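Local coordinates for protein LbaCas13a H328A (C2c2) (Lachnospiraceae bacterium NK4A179, PDB 5WLH) that binds and probably processes CRISPR precursor RNA and, as an RNA-guided Cas13a nuclease, is expected to cleave target RNA, at residues M460-G474 with N1165-C1177. Sequence-based numbering, arbitrary orientation.
Sequences MDELNASDKKEIELG and NRKINGAILYQIC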
ATOM      1  N   MET A 460       6.668 -25.371   7.890  1.00 22.41           N
ATOM      2  CA  MET A 460       6.217 -26.134   6.731  1.00 23.20           C
ATOM      3  C   MET A 460       7.381 -26.406   5.786  1.00 19.92           C
ATOM      4  O   MET A 460       7.203 -26.453   4.576  1.00 22.07           O
ATOM      5  CB  MET A 460       5.090 -25.400   6.000  1.00 18.61           C
ATOM      6  CG  MET A 460       3.865 -25.139   6.874  1.00 24.47           C
ATOM      7  SD  MET A 460       2.957 -26.631   7.335  1.00 23.43           S
ATOM      8  CE  MET A 460       2.230 -27.119   5.765  1.00 19.19           C
ATOM      9  N   ASP A 461       8.586 -26.538   6.345  1.00 20.70           N
ATOM     10  CA  ASP A 461       9.794 -26.791   5.559  1.00 24.84           C
ATOM     11  C   ASP A 461       9.604 -27.894   4.511  1.00 26.67           C
ATOM     12  O   ASP A 461      10.076 -27.780   3.375  1.00 21.32           O
ATOM     13  CB  ASP A 461      10.911 -27.184   6.530  1.00 30.51           C
ATOM     14  CG  ASP A 461      12.231 -26.567   6.198  1.00 48.51           C
ATOM     15  OD1 ASP A 461      12.681 -26.707   5.039  1.00 50.81           O
ATOM     16  OD2 ASP A 461      12.830 -25.965   7.121  1.00 51.03           O
ATOM     17  N   GLU A 462       8.946 -28.983   4.876  1.00 29.11           N
ATOM     18  CA  GLU A 462       8.923 -30.143   3.990  1.00 26.19           C
ATOM     19  C   GLU A 462       7.915 -30.008   2.857  1.00 28.56           C
ATOM     20  O   GLU A 462       7.716 -30.964   2.100  1.00 30.98           O
ATOM     21  CB  GLU A 462       8.693 -31.411   4.821  1.00 28.49           C
ATOM     22  CG  GLU A 462       9.576 -31.418   6.070  1.00 35.30           C
ATOM     23  CD  GLU A 462      10.072 -32.790   6.497  1.00 37.54           C
ATOM     24  OE1 GLU A 462      11.216 -32.888   6.988  1.00 41.90           O
ATOM     25  OE2 GLU A 462       9.320 -33.771   6.364  1.00 35.36           O
ATOM     26  N   LEU A 463       7.273 -28.846   2.713  1.00 27.20           N
ATOM     27  CA  LEU A 463       6.620 -28.536   1.444  1.00 24.11           C
ATOM     28  C   LEU A 463       7.636 -28.447   0.312  1.00 28.11           C
ATOM     29  O   LEU A 463       7.284 -28.671  -0.850  1.00 35.48           O
ATOM     30  CB  LEU A 463       5.849 -27.221   1.539  1.00 22.66           C
ATOM     31  CG  LEU A 463       4.621 -27.163   2.448  1.00 22.70           C
ATOM     32  CD1 LEU A 463       3.972 -25.778   2.397  1.00 22.70           C
ATOM     33  CD2 LEU A 463       3.608 -28.230   2.048  1.00 27.49           C
ATOM     34  N   ASN A 464       8.885 -28.097   0.633  1.00 33.31           N
ATOM     35  CA  ASN A 464       9.924 -27.960  -0.381  1.00 34.01           C
ATOM     36  C   ASN A 464      10.140 -29.292  -1.081  1.00 42.19           C
ATOM     37  O   ASN A 464      10.189 -30.343  -0.435  1.00 38.73           O
ATOM     38  CB  ASN A 464      11.232 -27.479   0.257  1.00 32.00           C
ATOM     39  CG  ASN A 464      11.243 -25.983   0.514  1.00 34.24           C
ATOM     40  OD1 ASN A 464      11.094 -25.177  -0.412  1.00 31.85           O
ATOM     41  ND2 ASN A 464      11.405 -25.601   1.784  1.00 37.12           N
ATOM     42  N   ALA A 465      10.259 -29.241  -2.410  1.00 47.17           N
ATOM     43  CA  ALA A 465      10.360 -30.457  -3.210  1.00 48.82           C
ATOM     44  C   ALA A 465      11.516 -31.326  -2.726  1.00 50.17           C
ATOM     45  O   ALA A 465      12.621 -30.831  -2.468  1.00 44.61           O
ATOM     46  CB  ALA A 465      10.536 -30.107  -4.690  1.00 49.27           C
ATOM     47  N   SER A 466      11.246 -32.621  -2.576  1.00 48.77           N
ATOM     48  CA  SER A 466      12.252 -33.565  -2.106  1.00 48.60           C
ATOM     49  C   SER A 466      11.855 -34.956  -2.567  1.00 40.67           C
ATOM     50  O   SER A 466      10.738 -35.182  -3.042  1.00 34.84           O
ATOM     51  CB  SER A 466      12.386 -33.542  -0.583  1.00 48.85           C
ATOM     52  OG  SER A 466      11.214 -34.076   0.022  1.00 46.43           O
ATOM     53  N   ASP A 467      12.783 -35.893  -2.401  1.00 39.94           N
ATOM     54  CA  ASP A 467      12.511 -37.293  -2.669  1.00 44.00           C
ATOM     55  C   ASP A 467      11.943 -38.003  -1.454  1.00 41.74           C
ATOM     56  O   ASP A 467      11.725 -39.215  -1.515  1.00 41.28           O
ATOM     57  CB  ASP A 467      13.786 -38.012  -3.137  1.00 47.43           C
ATOM     58  CG  ASP A 467      14.305 -37.489  -4.473  1.00 53.01           C
ATOM     59  OD1 ASP A 467      13.675 -36.581  -5.064  1.00 51.01           O
ATOM     60  OD2 ASP A 467      15.358 -37.986  -4.928  1.00 55.78           O
ATOM     61  N   LYS A 468      11.691 -37.279  -0.362  1.00 36.59           N
ATOM     62  CA  LYS A 468      11.223 -37.918   0.860  1.00 36.91           C
ATOM     63  C   LYS A 468       9.869 -38.577   0.622  1.00 36.34           C
ATOM     64  O   LYS A 468       8.925 -37.940   0.146  1.00 41.12           O
ATOM     65  CB  LYS A 468      11.125 -36.896   1.993  1.00 39.52           C
ATOM     66  CG  LYS A 468      12.470 -36.420   2.526  1.00 37.34           C
ATOM     67  CD  LYS A 468      12.288 -35.479   3.710  1.00 43.77           C
ATOM     68  CE  LYS A 468      13.528 -34.623   3.926  1.00 49.61           C
ATOM     69  NZ  LYS A 468      13.243 -33.439   4.777  1.00 53.55           N
ATOM     70  N   LYS A 469       9.784 -39.860   0.943  1.00 32.91           N
ATOM     71  CA  LYS A 469       8.535 -40.593   0.838  1.00 34.71           C
ATOM     72  C   LYS A 469       7.673 -40.437   2.079  1.00 33.98           C
ATOM     73  O   LYS A 469       6.522 -40.887   2.077  1.00 32.07           O
ATOM     74  CB  LYS A 469       8.815 -42.077   0.588  1.00 40.34           C
ATOM     75  CG  LYS A 469       9.522 -42.338  -0.724  1.00 46.64           C
ATOM     76  CD  LYS A 469       8.520 -42.447  -1.857  1.00 51.67           C
ATOM     77  CE  LYS A 469       9.130 -43.128  -3.072  1.00 56.73           C
ATOM     78  NZ  LYS A 469       8.090 -43.735  -3.956  1.00 60.18           N
ATOM     79  N   GLU A 470       8.217 -39.840   3.135  1.00 30.96           N
ATOM     80  CA  GLU A 470       7.449 -39.479   4.320  1.00 30.24           C
ATOM     81  C   GLU A 470       7.885 -38.092   4.755  1.00 28.30           C
ATOM     82  O   GLU A 470       9.082 -37.847   4.926  1.00 30.36           O
ATOM     83  CB  GLU A 470       7.664 -40.467   5.466  1.00 33.96           C
ATOM     84  CG  GLU A 470       6.935 -40.071   6.746  1.00 33.99           C
ATOM     85  CD  GLU A 470       6.726 -41.248   7.674  1.00 40.60           C
ATOM     86  OE1 GLU A 470       6.086 -41.079   8.739  1.00 38.64           O
ATOM     87  OE2 GLU A 470       7.206 -42.351   7.327  1.00 41.78           O
ATOM     88  N   ILE A 471       6.920 -37.188   4.937  1.00 27.80           N
ATOM     89  CA  ILE A 471       7.207 -35.837   5.395  1.00 30.89           C
ATOM     90  C   ILE A 471       6.326 -35.517   6.593  1.00 28.18           C
ATOM     91  O   ILE A 471       5.340 -36.201   6.873  1.00 27.15           O
ATOM     92  CB  ILE A 471       6.998 -34.782   4.296  1.00 24.91           C
ATOM     93  CG1 ILE A 471       5.613 -34.913   3.674  1.00 24.41           C
ATOM     94  CG2 ILE A 471       8.097 -34.884   3.233  1.00 29.48           C
ATOM     95  CD1 ILE A 471       5.296 -33.794   2.680  1.00 28.88           C
ATOM     96  N   GLU A 472       6.715 -34.469   7.315  1.00 27.07           N
ATOM     97  CA  GLU A 472       5.974 -33.988   8.474  1.00 27.48           C
ATOM     98  C   GLU A 472       5.775 -32.486   8.335  1.00 23.76           C
ATOM     99  O   GLU A 472       6.748 -31.735   8.214  1.00 24.93           O
ATOM    100  CB  GLU A 472       6.708 -34.305   9.779  1.00 31.85           C
ATOM    101  CG  GLU A 472       5.976 -33.823  11.025  1.00 36.22           C
ATOM    102  CD  GLU A 472       6.666 -34.240  12.323  1.00 44.81           C
ATOM    103  OE1 GLU A 472       7.693 -34.954  12.258  1.00 43.02           O
ATOM    104  OE2 GLU A 472       6.172 -33.856  13.409  1.00 45.99           O
ATOM    105  N   LEU A 473       4.523 -32.053   8.372  1.00 22.11           N
ATOM    106  CA  LEU A 473       4.203 -30.634   8.317  1.00 23.85           C
ATOM    107  C   LEU A 473       3.794 -30.139   9.701  1.00 28.99           C
ATOM    108  O   LEU A 473       3.223 -30.882  10.504  1.00 27.49           O
ATOM    109  CB  LEU A 473       3.086 -30.382   7.300  1.00 24.77           C
ATOM    110  CG  LEU A 473       3.465 -30.535   5.819  1.00 27.33           C
ATOM    111  CD1 LEU A 473       4.733 -29.755   5.533  1.00 24.79           C
ATOM    112  CD2 LEU A 473       3.614 -32.005   5.404  1.00 33.04           C
ATOM    113  N   GLY A 474       4.105 -28.875   9.983  1.00 25.25           N
ATOM    114  CA  GLY A 474       3.703 -28.280  11.234  1.00 25.80           C
ATOM    115  C   GLY A 474       4.719 -28.399  12.339  1.00 26.10           C
ATOM    116  O   GLY A 474       4.372 -28.173  13.501  1.00 29.37           O
ATOM    117  N   ASN A1165       3.708 -43.091  -4.051  1.00 38.52           N
ATOM    118  CA  ASN A1165       3.340 -43.272  -2.655  1.00 38.84           C
ATOM    119  C   ASN A1165       3.990 -42.210  -1.776  1.00 36.81           C
ATOM    120  O   ASN A1165       5.114 -41.761  -2.023  1.00 32.81           O
ATOM    121  CB  ASN A1165       3.746 -44.659  -2.158  1.00 36.56           C
ATOM    122  CG  ASN A1165       5.233 -44.902  -2.276  1.00 39.55           C
ATOM    123  OD1 ASN A1165       5.803 -44.825  -3.367  1.00 42.24           O
ATOM    124  ND2 ASN A1165       5.879 -45.179  -1.150  1.00 38.42           N
ATOM    125  N   ARG A1166       3.273 -41.825  -0.724  1.00 30.69           N
ATOM    126  CA  ARG A1166       3.815 -40.840   0.198  1.00 30.63           C
ATOM    127  C   ARG A1166       3.009 -40.881   1.483  1.00 27.30           C
ATOM    128  O   ARG A1166       1.791 -41.075   1.455  1.00 35.09           O
ATOM    129  CB  ARG A1166       3.790 -39.422  -0.401  1.00 31.16           C
ATOM    130  CG  ARG A1166       4.855 -38.525   0.189  1.00 34.93           C
ATOM    131  CD  ARG A1166       5.054 -37.217  -0.583  1.00 34.81           C
ATOM    132  NE  ARG A1166       6.385 -36.680  -0.321  1.00 29.73           N
ATOM    133  CZ  ARG A1166       6.749 -35.418  -0.519  1.00 32.97           C
ATOM    134  NH1 ARG A1166       5.878 -34.544  -0.991  1.00 32.28           N
ATOM    135  NH2 ARG A1166       7.993 -35.033  -0.250  1.00 32.31           N
ATOM    136  N   LYS A1167       3.699 -40.716   2.599  1.00 24.82           N
ATOM    137  CA  LYS A1167       3.061 -40.577   3.894  1.00 28.84           C
ATOM    138  C   LYS A1167       3.250 -39.139   4.342  1.00 28.22           C
ATOM    139  O   LYS A1167       4.373 -38.626   4.320  1.00 28.65           O
ATOM    140  CB  LYS A1167       3.645 -41.544   4.925  1.00 33.24           C
ATOM    141  CG  LYS A1167       2.827 -41.624   6.210  1.00 36.06           C
ATOM    142  CD  LYS A1167       3.496 -42.505   7.245  1.00 42.37           C
ATOM    143  CE  LYS A1167       2.514 -42.925   8.328  1.00 47.61           C
ATOM    144  NZ  LYS A1167       3.183 -43.739   9.384  1.00 48.70           N
ATOM    145  N   ILE A1168       2.149 -38.507   4.747  1.00 26.30           N
ATOM    146  CA  ILE A1168       2.107 -37.092   5.108  1.00 26.96           C
ATOM    147  C   ILE A1168       1.634 -37.001   6.548  1.00 24.25           C
ATOM    148  O   ILE A1168       0.463 -37.282   6.834  1.00 27.72           O
ATOM    149  CB  ILE A1168       1.163 -36.296   4.197  1.00 27.89           C
ATOM    150  CG1 ILE A1168       1.311 -36.719   2.733  1.00 32.68           C
ATOM    151  CG2 ILE A1168       1.364 -34.788   4.389  1.00 29.10           C
ATOM    152  CD1 ILE A1168       2.566 -36.230   2.085  1.00 32.28           C
ATOM    153  N   ASN A1169       2.530 -36.601   7.445  1.00 24.37           N
ATOM    154  CA  ASN A1169       2.193 -36.297   8.824  1.00 24.16           C
ATOM    155  C   ASN A1169       1.904 -34.804   8.934  1.00 26.13           C
ATOM    156  O   ASN A1169       2.607 -33.987   8.335  1.00 24.97           O
ATOM    157  CB  ASN A1169       3.345 -36.691   9.749  1.00 26.31           C
ATOM    158  CG  ASN A1169       3.696 -38.189   9.639  1.00 31.42           C
ATOM    159  OD1 ASN A1169       2.933 -39.043  10.081  1.00 32.49           O
ATOM    160  ND2 ASN A1169       4.838 -38.496   9.032  1.00 31.93           N
ATOM    161  N   GLY A1170       0.863 -34.451   9.678  1.00 24.71           N
ATOM    162  CA  GLY A1170       0.346 -33.087   9.576  1.00 24.80           C
ATOM    163  C   GLY A1170      -0.432 -32.879   8.292  1.00 24.13           C
ATOM    164  O   GLY A1170      -0.361 -31.794   7.684  1.00 22.30           O
ATOM    165  N   ALA A1171      -1.185 -33.898   7.875  1.00 21.97           N
ATOM    166  CA  ALA A1171      -1.790 -33.931   6.548  1.00 21.55           C
ATOM    167  C   ALA A1171      -2.668 -32.720   6.295  1.00 21.05           C
ATOM    168  O   ALA A1171      -2.616 -32.139   5.207  1.00 21.61           O
ATOM    169  CB  ALA A1171      -2.625 -35.203   6.375  1.00 28.18           C
ATOM    170  N   ILE A1172      -3.501 -32.340   7.278  1.00 20.72           N
ATOM    171  CA  ILE A1172      -4.417 -31.221   7.062  1.00 21.54           C
ATOM    172  C   ILE A1172      -3.636 -29.972   6.681  1.00 19.85           C
ATOM    173  O   ILE A1172      -4.060 -29.210   5.815  1.00 21.00           O
ATOM    174  CB  ILE A1172      -5.307 -30.971   8.293  1.00 19.04           C
ATOM    175  CG1 ILE A1172      -6.210 -29.739   8.068  1.00 19.63           C
ATOM    176  CG2 ILE A1172      -4.493 -30.761   9.515  1.00 18.42           C
ATOM    177  CD1 ILE A1172      -7.231 -29.920   7.013  1.00 22.67           C
ATOM    178  N   LEU A1173      -2.470 -29.770   7.294  1.00 19.39           N
ATOM    179  CA  LEU A1173      -1.689 -28.570   6.997  1.00 21.73           C
ATOM    180  C   LEU A1173      -1.106 -28.635   5.597  1.00 21.74           C
ATOM    181  O   LEU A1173      -1.141 -27.648   4.856  1.00 17.28           O
ATOM    182  CB  LEU A1173      -0.573 -28.401   8.027  1.00 20.90           C
ATOM    183  CG  LEU A1173      -0.992 -28.342   9.482  1.00 24.01           C
ATOM    184  CD1 LEU A1173       0.249 -28.249  10.372  1.00 23.26           C
ATOM    185  CD2 LEU A1173      -1.952 -27.176   9.720  1.00 22.86           C
ATOM    186  N   TYR A1174      -0.555 -29.793   5.226  1.00 20.26           N
ATOM    187  CA  TYR A1174      -0.087 -29.993   3.863  1.00 20.22           C
ATOM    188  C   TYR A1174      -1.204 -29.698   2.870  1.00 20.33           C
ATOM    189  O   TYR A1174      -1.012 -28.965   1.894  1.00 18.13           O
ATOM    190  CB  TYR A1174       0.417 -31.444   3.693  1.00 18.02           C
ATOM    191  CG  TYR A1174       0.780 -31.740   2.258  1.00 20.62           C
ATOM    192  CD1 TYR A1174      -0.187 -32.139   1.337  1.00 20.13           C
ATOM    193  CD2 TYR A1174       2.083 -31.573   1.812  1.00 22.10           C
ATOM    194  CE1 TYR A1174       0.140 -32.360   0.013  1.00 22.36           C
ATOM    195  CE2 TYR A1174       2.430 -31.805   0.478  1.00 22.18           C
ATOM    196  CZ  TYR A1174       1.456 -32.206  -0.407  1.00 22.70           C
ATOM    197  OH  TYR A1174       1.787 -32.402  -1.726  1.00 23.43           O
ATOM    198  N   GLN A1175      -2.388 -30.268   3.113  1.00 19.82           N
ATOM    199  CA  GLN A1175      -3.466 -30.173   2.141  1.00 20.57           C
ATOM    200  C   GLN A1175      -3.997 -28.754   2.040  1.00 20.08           C
ATOM    201  O   GLN A1175      -4.416 -28.330   0.955  1.00 18.42           O
ATOM    202  CB  GLN A1175      -4.576 -31.163   2.508  1.00 19.27           C
ATOM    203  CG  GLN A1175      -4.068 -32.629   2.416  1.00 18.14           C
ATOM    204  CD  GLN A1175      -4.267 -33.192   1.027  1.00 22.20           C
ATOM    205  OE1 GLN A1175      -3.382 -33.119   0.180  1.00 23.29           O
ATOM    206  NE2 GLN A1175      -5.456 -33.697   0.767  1.00 25.70           N
ATOM    207  N   ILE A1176      -3.977 -28.008   3.144  1.00 18.71           N
ATOM    208  CA  ILE A1176      -4.364 -26.602   3.074  1.00 19.47           C
ATOM    209  C   ILE A1176      -3.417 -25.845   2.154  1.00 19.00           C
ATOM    210  O   ILE A1176      -3.844 -25.113   1.255  1.00 21.74           O
ATOM    211  CB  ILE A1176      -4.405 -25.970   4.476  1.00 19.72           C
ATOM    212  CG1 ILE A1176      -5.615 -26.505   5.257  1.00 21.84           C
ATOM    213  CG2 ILE A1176      -4.511 -24.426   4.338  1.00 20.82           C
ATOM    214  CD1 ILE A1176      -5.600 -26.172   6.738  1.00 19.76           C
ATOM    215  N   CYS A1177      -2.113 -26.015   2.366  1.00 19.03           N
ATOM    216  CA  CYS A1177      -1.160 -25.260   1.562  1.00 20.42           C
ATOM    217  C   CYS A1177      -1.190 -25.704   0.114  1.00 21.00           C
ATOM    218  O   CYS A1177      -0.990 -24.880  -0.790  1.00 19.67           O
ATOM    219  CB  CYS A1177       0.252 -25.392   2.130  1.00 22.50           C
ATOM    220  SG  CYS A1177       0.457 -24.561   3.700  1.00 24.97           S
TER
HETATM  221  O   HOH W   1       6.420 -31.873  -0.501  1.00 36.67           O
HETATM  222  O   HOH W   2       5.518 -43.940   1.828  1.00 50.23           O
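Arg1166 holds the carbonyl of Lys468 side-on: NE reaches Lys468 O at 2.9 Å and NH2 reaches the same oxygen at 3.1 Å; the oxygen lies within about 11° of the guanidinium plane. CG lies anti to the backbone N (chi1 -154°) and the chain stays extended to NE, which brings the guanidinium to this carbonyl in the loop before strand 470-472. Ile471 CD1 sits 3.8 Å above one guanidinium face, offset toward the rim, while NH1 donates to a water that bridges to Glu462 O. With an alanine in place of Arg1166, Lys468 O would probably lose both side-chain donors, Ile471 one flank of its cover, and the water its link to this strand. Nearby, Lys469 NZ donates to Asn1165 OD1 at 2.6 Å, the side chains crossing at about a right angle.

Strands 470-472 and 1166-1169 run parallel, their short axes 13° apart, bonded Lys1167 N to Lys469 O, Ile471 N to Lys1167 O, Asn1169 N to Ile471 O and Leu473 N to Asn1169 O. On the face bearing Glu470, Asn1169 ND2 meets the anti lone pair of Glu470 OE1 at 2.9 Å, with OE1 almost in the amide plane of Asn1169. Its second bond, to Ile471 O, is longer and more bent, from the opposite face of that carbonyl to Asn1169 N. Glu470 and Lys1167 lie side by side, but their salt bridge is long.

On the other face, Ile471 CG1 packs alongside Ile1168 CD1 at 3.7 Å. Leu473 CD2 touches Tyr1174 CB, and Leu463 CD2 approaches the Tyr1174 ring obliquely, 3.7 Å from Tyr1174 CD2; the phenol OH bonds to Pro1185 O.

Strand 470-472 forms an outer edge of a three-stranded mixed sheet, completed by 1157-1160. Backbone bonds set the register, Arg1166 and Asn1169 add donors to Lys468 O and Ile471 O, and apolar contacts join 460-474 to helix 1171-1180.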